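Local coordinates for ABC transporter, substrate-binding protein (Streptococcus pneumoniae, PDB 5G5Y), which captures short- and long-chain fructooligosaccharides, preferring tetrasaccharides and larger, for import, as the solute-binding component of the FusABC-MsmK ABC transporter, at residues 36-41 and 323-328; 159-164 and 234-239; 166-171 and 180-185. All coordinates share one frame; numbering follows the deposited sequence.

Contact 1 (36-41 and 323-328); sequences IDWTNY and AKWIDA. With ZN (zinc ion), chain L.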
loop_
_atom_site.group_PDB
_atom_site.type_symbol
_atom_site.label_atom_id
_atom_site.label_comp_id
_atom_site.label_asym_id
_atom_site.label_seq_id
_atom_site.Cartn_x
_atom_site.Cartn_y
_atom_site.Cartn_z
ATOM N N ILE A 36 21.048 -21.296 -9.844
ATOM C CA ILE A 36 19.629 -21.528 -9.651
ATOM C C ILE A 36 19.011 -22.070 -10.928
ATOM O O ILE A 36 19.130 -21.463 -11.999
ATOM C CB ILE A 36 18.864 -20.255 -9.232
ATOM C CG1 ILE A 36 19.541 -19.608 -7.999
ATOM C CG2 ILE A 36 17.405 -20.604 -8.901
ATOM C CD1 ILE A 36 19.624 -20.530 -6.788
ATOM N N ASP A 37 18.364 -23.211 -10.788
ATOM C CA ASP A 37 17.560 -23.772 -11.836
ATOM C C ASP A 37 16.120 -23.302 -11.600
ATOM O O ASP A 37 15.440 -23.797 -10.688
ATOM C CB ASP A 37 17.628 -25.293 -11.866
ATOM C CG ASP A 37 16.842 -25.858 -13.029
ATOM O OD1 ASP A 37 16.645 -25.112 -13.994
ATOM O OD2 ASP A 37 16.457 -27.025 -13.005
ATOM N N TRP A 38 15.674 -22.360 -12.420
ATOM C CA TRP A 38 14.383 -21.700 -12.178
ATOM C C TRP A 38 13.221 -22.408 -12.823
ATOM O O TRP A 38 13.325 -22.848 -13.987
ATOM C CB TRP A 38 14.367 -20.262 -12.687
ATOM C CG TRP A 38 15.399 -19.395 -12.100
ATOM C CD1 TRP A 38 16.652 -19.156 -12.601
ATOM C CD2 TRP A 38 15.313 -18.655 -10.869
ATOM N NE1 TRP A 38 17.325 -18.325 -11.775
ATOM C CE2 TRP A 38 16.533 -17.985 -10.712
ATOM C CE3 TRP A 38 14.316 -18.483 -9.901
ATOM C CZ2 TRP A 38 16.809 -17.162 -9.588
ATOM C CZ3 TRP A 38 14.598 -17.666 -8.782
ATOM C CH2 TRP A 38 15.817 -17.012 -8.659
ATOM N N THR A 39 12.099 -22.448 -12.088
ATOM C CA THR A 39 10.789 -22.767 -12.661
ATOM C C THR A 39 10.068 -21.450 -12.626
ATOM O O THR A 39 9.621 -21.016 -11.546
ATOM C CB THR A 39 10.040 -23.855 -11.851
ATOM O OG1 THR A 39 10.780 -25.067 -11.889
ATOM C CG2 THR A 39 8.642 -24.128 -12.421
ATOM N N ASN A 40 9.974 -20.790 -13.782
ATOM C CA ASN A 40 9.524 -19.432 -13.852
ATOM C C ASN A 40 8.120 -19.321 -14.428
ATOM O O ASN A 40 7.943 -19.491 -15.647
ATOM C CB ASN A 40 10.499 -18.642 -14.709
ATOM C CG ASN A 40 10.185 -17.172 -14.797
ATOM O OD1 ASN A 40 9.512 -16.601 -13.935
ATOM N ND2 ASN A 40 10.691 -16.534 -15.837
ATOM N N TYR A 41 7.143 -19.008 -13.569
ATOM C CA TYR A 41 5.760 -18.818 -14.015
ATOM C C TYR A 41 5.447 -17.350 -14.201
ATOM O O TYR A 41 5.501 -16.563 -13.253
ATOM C CB TYR A 41 4.799 -19.475 -13.051
ATOM C CG TYR A 41 4.976 -20.959 -12.913
ATOM C CD1 TYR A 41 5.123 -21.800 -14.038
ATOM C CD2 TYR A 41 4.933 -21.561 -11.653
ATOM C CE1 TYR A 41 5.261 -23.168 -13.889
ATOM C CE2 TYR A 41 5.074 -22.918 -11.478
ATOM C CZ TYR A 41 5.218 -23.740 -12.599
ATOM O OH TYR A 41 5.346 -25.111 -12.394
ATOM N N ALA A 323 19.712 -20.661 3.006
ATOM C CA ALA A 323 19.640 -19.512 3.919
ATOM C C ALA A 323 20.683 -18.453 3.591
ATOM O O ALA A 323 20.381 -17.270 3.616
ATOM C CB ALA A 323 19.779 -19.949 5.369
ATOM N N LYS A 324 21.903 -18.887 3.268
ATOM C CA LYS A 324 22.944 -17.984 2.824
ATOM C C LYS A 324 22.670 -17.297 1.501
ATOM O O LYS A 324 22.989 -16.116 1.347
ATOM C CB LYS A 324 24.329 -18.698 2.837
ATOM C CG LYS A 324 24.752 -18.980 4.268
ATOM C CD LYS A 324 26.084 -19.753 4.408
ATOM C CE LYS A 324 26.447 -19.782 5.890
ATOM N NZ LYS A 324 27.706 -20.561 6.091
ATOM N N TRP A 325 22.092 -18.008 0.543
ATOM C CA TRP A 325 21.666 -17.419 -0.714
ATOM C C TRP A 325 20.582 -16.363 -0.423
ATOM O O TRP A 325 20.656 -15.233 -0.929
ATOM C CB TRP A 325 21.115 -18.493 -1.674
ATOM C CG TRP A 325 20.858 -17.979 -3.025
ATOM C CD1 TRP A 325 21.705 -18.026 -4.076
ATOM C CD2 TRP A 325 19.672 -17.285 -3.490
ATOM N NE1 TRP A 325 21.142 -17.423 -5.171
ATOM C CE2 TRP A 325 19.904 -16.939 -4.836
ATOM C CE3 TRP A 325 18.471 -16.892 -2.888
ATOM C CZ2 TRP A 325 18.960 -16.250 -5.612
ATOM C CZ3 TRP A 325 17.535 -16.188 -3.652
ATOM C CH2 TRP A 325 17.773 -15.898 -5.006
ATOM N N ILE A 326 19.624 -16.706 0.411
ATOM C CA ILE A 326 18.544 -15.734 0.758
ATOM C C ILE A 326 19.167 -14.533 1.481
ATOM O O ILE A 326 18.844 -13.347 1.183
ATOM C CB ILE A 326 17.428 -16.364 1.605
ATOM C CG1 ILE A 326 16.700 -17.430 0.800
ATOM C CG2 ILE A 326 16.391 -15.295 2.046
ATOM C CD1 ILE A 326 15.837 -18.373 1.605
ATOM N N ASP A 327 20.090 -14.789 2.405
ATOM C CA ASP A 327 20.717 -13.655 3.099
ATOM C C ASP A 327 21.479 -12.654 2.193
ATOM O O ASP A 327 21.459 -11.436 2.475
ATOM C CB ASP A 327 21.561 -14.095 4.272
ATOM C CG ASP A 327 21.750 -12.985 5.267
ATOM O OD1 ASP A 327 20.719 -12.411 5.724
ATOM O OD2 ASP A 327 22.923 -12.654 5.532
ATOM N N ALA A 328 22.048 -13.123 1.076
ATOM C CA ALA A 328 22.730 -12.250 0.135
ATOM C C ALA A 328 21.710 -11.244 -0.464
ATOM O O ALA A 328 22.084 -10.132 -0.830
ATOM C CB ALA A 328 23.399 -13.078 -0.924
HETATM ZN ZN ZN L . 15.546 -25.576 -15.705
HETATM O O HOH W 1 15.864 -27.692 -15.740
HETATM O O HOH W 2 15.060 -23.358 -16.345
HETATM O O HOH W 3 13.689 -26.120 -14.632
HETATM O O HOH W 4 13.991 -26.191 -17.459
HETATM O O HOH W 5 17.153 -24.991 -17.296
#

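Contact 2 (159-164 and 234-239); sequences DLIKVL and IRQLQE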
loop_
_atom_site.group_PDB
_atom_site.type_symbol
_atom_site.label_atom_id
_atom_site.label_comp_id
_atom_site.label_asym_id
_atom_site.label_seq_id
_atom_site.Cartn_x
_atom_site.Cartn_y
_atom_site.Cartn_z
ATOM N N ASP A 159 -15.828 26.674 3.801
ATOM C CA ASP A 159 -15.147 27.325 2.647
ATOM C C ASP A 159 -15.153 26.466 1.418
ATOM O O ASP A 159 -15.358 26.967 0.280
ATOM C CB ASP A 159 -13.661 27.630 2.908
ATOM C CG ASP A 159 -13.426 28.687 3.944
ATOM O OD1 ASP A 159 -14.347 29.477 4.238
ATOM O OD2 ASP A 159 -12.278 28.719 4.472
ATOM N N LEU A 160 -14.925 25.166 1.606
ATOM C CA LEU A 160 -14.917 24.246 0.480
ATOM C C LEU A 160 -16.278 24.231 -0.196
ATOM O O LEU A 160 -16.358 24.222 -1.402
ATOM C CB LEU A 160 -14.532 22.818 0.914
ATOM C CG LEU A 160 -14.521 21.745 -0.175
ATOM C CD1 LEU A 160 -13.542 22.077 -1.318
ATOM C CD2 LEU A 160 -14.242 20.383 0.410
ATOM N N ILE A 161 -17.355 24.196 0.576
ATOM C CA ILE A 161 -18.682 24.240 -0.045
ATOM C C ILE A 161 -18.802 25.514 -0.949
ATOM O O ILE A 161 -19.217 25.396 -2.098
ATOM C CB ILE A 161 -19.801 24.207 0.996
ATOM C CG1 ILE A 161 -19.862 22.837 1.682
ATOM C CG2 ILE A 161 -21.147 24.481 0.331
ATOM C CD1 ILE A 161 -20.735 22.805 2.920
ATOM N N LYS A 162 -18.376 26.675 -0.435
ATOM C CA LYS A 162 -18.453 27.969 -1.170
ATOM C C LYS A 162 -17.612 27.942 -2.442
ATOM O O LYS A 162 -18.065 28.322 -3.507
ATOM C CB LYS A 162 -18.029 29.161 -0.288
ATOM C CG LYS A 162 -18.902 29.410 0.949
ATOM C CD LYS A 162 -18.477 30.665 1.717
ATOM C CE LYS A 162 -18.982 30.684 3.169
ATOM N NZ LYS A 162 -18.042 30.018 4.137
ATOM N N VAL A 163 -16.401 27.408 -2.356
ATOM C CA VAL A 163 -15.573 27.209 -3.538
ATOM C C VAL A 163 -16.175 26.269 -4.571
ATOM O O VAL A 163 -16.102 26.528 -5.790
ATOM C CB VAL A 163 -14.150 26.730 -3.113
ATOM C CG1 VAL A 163 -13.382 26.098 -4.250
ATOM C CG2 VAL A 163 -13.403 27.901 -2.540
ATOM N N LEU A 164 -16.731 25.139 -4.122
ATOM C CA LEU A 164 -17.338 24.223 -5.066
ATOM C C LEU A 164 -18.565 24.859 -5.779
ATOM O O LEU A 164 -18.809 24.593 -6.957
ATOM C CB LEU A 164 -17.755 22.917 -4.368
ATOM C CG LEU A 164 -16.586 22.113 -3.751
ATOM C CD1 LEU A 164 -17.127 20.962 -2.941
ATOM C CD2 LEU A 164 -15.608 21.605 -4.789
ATOM N N ILE A 234 -20.861 15.109 2.995
ATOM C CA ILE A 234 -20.870 14.704 1.600
ATOM C C ILE A 234 -22.338 14.795 1.063
ATOM O O ILE A 234 -22.550 15.240 -0.087
ATOM C CB ILE A 234 -20.269 13.303 1.391
ATOM C CG1 ILE A 234 -18.813 13.222 1.936
ATOM C CG2 ILE A 234 -20.283 12.930 -0.099
ATOM C CD1 ILE A 234 -17.839 14.214 1.354
ATOM N N ARG A 235 -23.308 14.411 1.888
ATOM C CA ARG A 235 -24.749 14.623 1.537
ATOM C C ARG A 235 -25.093 16.098 1.194
ATOM O O ARG A 235 -25.822 16.365 0.243
ATOM C CB ARG A 235 -25.648 14.096 2.629
ATOM C CG ARG A 235 -27.122 14.429 2.459
ATOM C CD ARG A 235 -27.728 13.826 1.213
ATOM N NE ARG A 235 -29.130 14.248 1.056
ATOM C CZ ARG A 235 -29.916 13.931 0.026
ATOM N NH1 ARG A 235 -29.483 13.173 -0.955
ATOM N NH2 ARG A 235 -31.161 14.403 -0.024
ATOM N N GLN A 236 -24.590 17.026 1.982
ATOM C CA GLN A 236 -24.713 18.456 1.672
ATOM C C GLN A 236 -24.172 18.780 0.303
ATOM O O GLN A 236 -24.843 19.485 -0.456
ATOM C CB GLN A 236 -23.992 19.330 2.684
ATOM C CG GLN A 236 -24.624 19.444 4.049
ATOM C CD GLN A 236 -23.755 20.329 4.956
ATOM O OE1 GLN A 236 -22.866 19.841 5.655
ATOM N NE2 GLN A 236 -23.976 21.632 4.896
ATOM N N LEU A 237 -22.992 18.251 -0.042
ATOM C CA LEU A 237 -22.461 18.439 -1.394
ATOM C C LEU A 237 -23.384 17.876 -2.448
ATOM O O LEU A 237 -23.588 18.524 -3.493
ATOM C CB LEU A 237 -21.071 17.811 -1.597
ATOM C CG LEU A 237 -20.015 18.228 -0.601
ATOM C CD1 LEU A 237 -18.664 17.573 -0.948
ATOM C CD2 LEU A 237 -19.896 19.731 -0.504
ATOM N N GLN A 238 -23.922 16.683 -2.214
ATOM C CA GLN A 238 -24.830 16.075 -3.160
ATOM C C GLN A 238 -26.083 16.956 -3.351
ATOM O O GLN A 238 -26.538 17.151 -4.488
ATOM C CB GLN A 238 -25.254 14.676 -2.696
ATOM C CG GLN A 238 -26.280 13.965 -3.586
ATOM C CD GLN A 238 -25.775 13.599 -4.963
ATOM O OE1 GLN A 238 -24.565 13.568 -5.240
ATOM N NE2 GLN A 238 -26.711 13.276 -5.839
ATOM N N GLU A 239 -26.653 17.435 -2.252
ATOM C CA GLU A 239 -27.912 18.223 -2.308
ATOM C C GLU A 239 -27.694 19.529 -3.069
ATOM O O GLU A 239 -28.604 20.003 -3.747
ATOM C CB GLU A 239 -28.412 18.537 -0.916
ATOM C CG GLU A 239 -28.998 17.348 -0.172
ATOM C CD GLU A 239 -29.379 17.704 1.265
ATOM O OE1 GLU A 239 -29.256 18.867 1.651
ATOM O OE2 GLU A 239 -29.831 16.839 2.028
#

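Contact 3 (166-171 and 180-185); sequences AFKNGD and EIPFSF. With CA (calcium ion), chain C.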
loop_
_atom_site.group_PDB
_atom_site.type_symbol
_atom_site.label_atom_id
_atom_site.label_comp_id
_atom_site.label_asym_id
_atom_site.label_seq_id
_atom_site.Cartn_x
_atom_site.Cartn_y
_atom_site.Cartn_z
ATOM N N ALA A 166 -18.960 28.056 -6.440
ATOM C CA ALA A 166 -18.321 28.967 -7.430
ATOM C C ALA A 166 -17.790 28.204 -8.645
ATOM O O ALA A 166 -17.983 28.639 -9.791
ATOM C CB ALA A 166 -17.230 29.796 -6.774
ATOM N N PHE A 167 -17.166 27.043 -8.424
ATOM C CA PHE A 167 -16.805 26.157 -9.532
ATOM C C PHE A 167 -18.035 25.701 -10.323
ATOM O O PHE A 167 -17.983 25.574 -11.544
ATOM C CB PHE A 167 -16.096 24.873 -9.052
ATOM C CG PHE A 167 -14.717 25.069 -8.469
ATOM C CD1 PHE A 167 -13.995 26.271 -8.587
ATOM C CD2 PHE A 167 -14.099 23.990 -7.854
ATOM C CE1 PHE A 167 -12.723 26.388 -8.054
ATOM C CE2 PHE A 167 -12.817 24.101 -7.331
ATOM C CZ PHE A 167 -12.121 25.290 -7.442
ATOM N N LYS A 168 -19.119 25.381 -9.623
ATOM C CA LYS A 168 -20.333 24.901 -10.299
ATOM C C LYS A 168 -20.927 25.978 -11.216
ATOM O O LYS A 168 -21.253 25.690 -12.351
ATOM C CB LYS A 168 -21.389 24.442 -9.279
ATOM C CG LYS A 168 -22.570 23.659 -9.854
ATOM C CD LYS A 168 -23.680 23.559 -8.812
ATOM C CE LYS A 168 -25.038 23.311 -9.406
ATOM N NZ LYS A 168 -25.091 21.960 -10.021
ATOM N N ASN A 169 -21.074 27.187 -10.682
ATOM C CA ASN A 169 -21.871 28.258 -11.311
ATOM C C ASN A 169 -21.032 29.325 -12.007
ATOM O O ASN A 169 -21.581 30.144 -12.731
ATOM C CB ASN A 169 -22.697 28.978 -10.243
ATOM C CG ASN A 169 -23.597 28.034 -9.458
ATOM O OD1 ASN A 169 -24.173 27.115 -10.014
ATOM N ND2 ASN A 169 -23.701 28.259 -8.144
ATOM N N GLY A 170 -19.731 29.373 -11.734
ATOM C CA GLY A 170 -18.886 30.494 -12.171
ATOM C C GLY A 170 -18.190 30.328 -13.501
ATOM O O GLY A 170 -17.459 31.215 -13.911
ATOM N N ASP A 171 -18.359 29.187 -14.156
ATOM C CA ASP A 171 -17.683 28.890 -15.408
ATOM C C ASP A 171 -16.178 29.273 -15.396
ATOM O O ASP A 171 -15.726 30.075 -16.219
ATOM C CB ASP A 171 -18.445 29.540 -16.585
ATOM C CG ASP A 171 -17.868 29.167 -17.946
ATOM O OD1 ASP A 171 -17.483 27.980 -18.139
ATOM O OD2 ASP A 171 -17.812 30.069 -18.833
ATOM N N GLU A 180 -18.182 22.168 -15.625
ATOM C CA GLU A 180 -17.336 21.962 -14.440
ATOM C C GLU A 180 -18.002 20.914 -13.509
ATOM O O GLU A 180 -19.207 21.010 -13.205
ATOM C CB GLU A 180 -17.111 23.284 -13.700
ATOM C CG GLU A 180 -16.149 24.274 -14.361
ATOM C CD GLU A 180 -16.763 25.178 -15.448
ATOM O OE1 GLU A 180 -17.978 25.069 -15.727
ATOM O OE2 GLU A 180 -16.020 26.023 -16.031
ATOM N N ILE A 181 -17.226 19.907 -13.116
ATOM C CA ILE A 181 -17.656 18.892 -12.158
ATOM C C ILE A 181 -16.960 19.304 -10.866
ATOM O O ILE A 181 -15.756 19.120 -10.750
ATOM C CB ILE A 181 -17.237 17.479 -12.583
ATOM C CG1 ILE A 181 -17.802 17.148 -13.976
ATOM C CG2 ILE A 181 -17.724 16.445 -11.554
ATOM C CD1 ILE A 181 -17.331 15.841 -14.563
ATOM N N PRO A 182 -17.689 19.902 -9.918
ATOM C CA PRO A 182 -16.981 20.441 -8.762
ATOM C C PRO A 182 -16.197 19.431 -7.927
ATOM O O PRO A 182 -15.069 19.735 -7.513
ATOM C CB PRO A 182 -18.100 21.076 -7.942
ATOM C CG PRO A 182 -19.129 21.441 -9.011
ATOM C CD PRO A 182 -19.121 20.280 -9.907
ATOM N N PHE A 183 -16.810 18.272 -7.662
ATOM C CA PHE A 183 -16.274 17.265 -6.707
ATOM C C PHE A 183 -16.487 15.866 -7.275
ATOM O O PHE A 183 -17.595 15.508 -7.637
ATOM C CB PHE A 183 -17.039 17.447 -5.393
ATOM C CG PHE A 183 -16.487 16.711 -4.206
ATOM C CD1 PHE A 183 -15.508 17.291 -3.402
ATOM C CD2 PHE A 183 -17.045 15.499 -3.791
ATOM C CE1 PHE A 183 -15.037 16.658 -2.264
ATOM C CE2 PHE A 183 -16.570 14.864 -2.637
ATOM C CZ PHE A 183 -15.574 15.441 -1.894
ATOM N N SER A 184 -15.412 15.078 -7.387
ATOM C CA SER A 184 -15.513 13.724 -7.909
ATOM C C SER A 184 -14.610 12.767 -7.155
ATOM O O SER A 184 -13.683 13.178 -6.467
ATOM C CB SER A 184 -15.168 13.679 -9.398
ATOM O OG SER A 184 -15.672 12.481 -9.946
ATOM N N PHE A 185 -14.934 11.494 -7.284
ATOM C CA PHE A 185 -14.251 10.409 -6.622
ATOM C C PHE A 185 -14.736 9.143 -7.238
ATOM O O PHE A 185 -15.725 9.140 -8.017
ATOM C CB PHE A 185 -14.564 10.434 -5.117
ATOM C CG PHE A 185 -16.048 10.507 -4.807
ATOM C CD1 PHE A 185 -16.832 9.351 -4.759
ATOM C CD2 PHE A 185 -16.644 11.725 -4.581
ATOM C CE1 PHE A 185 -18.217 9.432 -4.469
ATOM C CE2 PHE A 185 -18.019 11.809 -4.279
ATOM C CZ PHE A 185 -18.798 10.662 -4.226
HETATM CA CA CA C . -17.434 25.900 -18.154
HETATM O O HOH W 6 -21.076 22.971 -13.653
HETATM O O HOH W 7 -19.682 26.721 -14.383
#

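Contact 1 (36-41 and 323-328)
Strand 34-41, at one edge of a mixed four-stranded sheet, meets helix 319-329 through side chains alone; the nearest CA atoms, those of I36 and W325, stay 10.0 Å apart and no hydrogen bond crosses. W325 and I36 close that gap from either end. The W325 indole leaves the helix with CG anti to the backbone N (chi1 -171°) and turns one face to I36. The CD1 methyl of I36 sits over the five-membered ring as a CH-pi contact, 4.2 Å from its centroid and 24° off the ring normal; its nearest ring atom is W325 NE1, 3.8 Å from I36 CD1. The CG1 methylene of I36 lies on the same side of the ring plane, 3.9 Å from W325 NE1. The other branch of I36 is used within the strand: CG2 rests on the indole face of W38, so this one residue packs against two tryptophans. The two indoles approach obliquely through their six-membered rings, W38 CH2 lying 4.3 Å from W325 CH2. The polar edge of W38 is held by N20, whose OD1 accepts from NE1, while F7 of strand 3-10 packs edge-to-face on W325. On the strand's other side D37 OD1 binds a zinc ion at 2.1 Å, five waters completing six ligands. A helix laid over a beta-sheet with an aromatic and aliphatic core between them is typical of the alpha/beta lobes of periplasmic-type solute-binding proteins.

Contact 2 (159-164 and 234-239)
This is apolar helix-helix packing in an alpha/beta lobe of the solute-binding-protein fold, where helix 157-169 and helix 225-239 lie side by side next to strand 181-183. The two short segments run nearly parallel, at 21°, with axes 11.2 Å apart at closest approach, a wide spacing filled by branched side chains rather than by backbone contact. The CA atoms of I161 and L237 are the nearest across the pair, 7.1 Å apart. L237 reaches in with one methyl: CG stands anti to the carbonyl carbon (chi1 -54°), and CD2 is carried between I161 and L164, one helical turn apart on the facing helix. That methyl lies 3.8 Å from CG1 of I161 and 3.9 Å from CD1 of L164, so a single carbon touches both. On the inner side F183 of strand 181-183 packs against L164 and L237, and F233 adds to the packing around I161. Away from this interface, R235 of helix 225-239 bridges to E239 and bonds I454 O of helix 429-455. At the partly exposed margin, Q236 extends beyond CG and crosses I161 at about a right angle, bringing its amide NE2 to 4.0 Å from the CD1 methyl of I161, a van der Waals contact without a hydrogen bond.

Contact 3 (166-171 and 180-185)
E180 lays its CB and CG against the carbonyl oxygen of F167, with CB 3.3 Å from that O, and then bends at chi2 (84°) to bring its carboxylate to a calcium ion. The site has the character of an EF-hand-like calcium loop: D171, N173, N175, E177, D179 and E180 follow closely in sequence and all bind the ion, E177 through its backbone O. E180 is bidentate, through OE1 at 2.6 Å and OE2 at 2.5 Å from calcium, whereas D171 gives OD1 alone, at 2.1 Å. Their carboxylate planes stand 79° apart, and the ion they share probably offsets the repulsion between D171 OD1 and E180 OE2, 3.2 Å apart. D171 OD2 accepts from G176 N within the loop. Behind the ion, helix 157-169 packs on strand 181-183: the P182 ring meets K168, its CG 3.8 Å from K168 CB, and the F167 ring turns an edge toward P182 O. The calcium loop thus links the end of this helix to the start of the strand. One water links the helix end to the ligands, accepting from D171 N and donating to K168 O and E180 OE1, the last 2.7 Å from the water oxygen.

Contacts 2 and 3 form one continuous core, their centres about 10 Å apart, because both use helix 157-169. Strand residue F183 joins them, its CE2 3.8 Å from L237 CD1, and L164 CD2 lies 3.3 Å from P182 O. The L164 side chain is about 9 Å from that of E180, which places the helix pair near the calcium site of contact 3; calcium binding is essential for substrate translocation by the transporter. Contact 1 lies on the opposite side of the chain's centre, its centre about 55 Å from that of contact 2 and 54 Å from that of contact 3. Its W325 side chain is about 10 Å from that of K309, a substrate-binding residue.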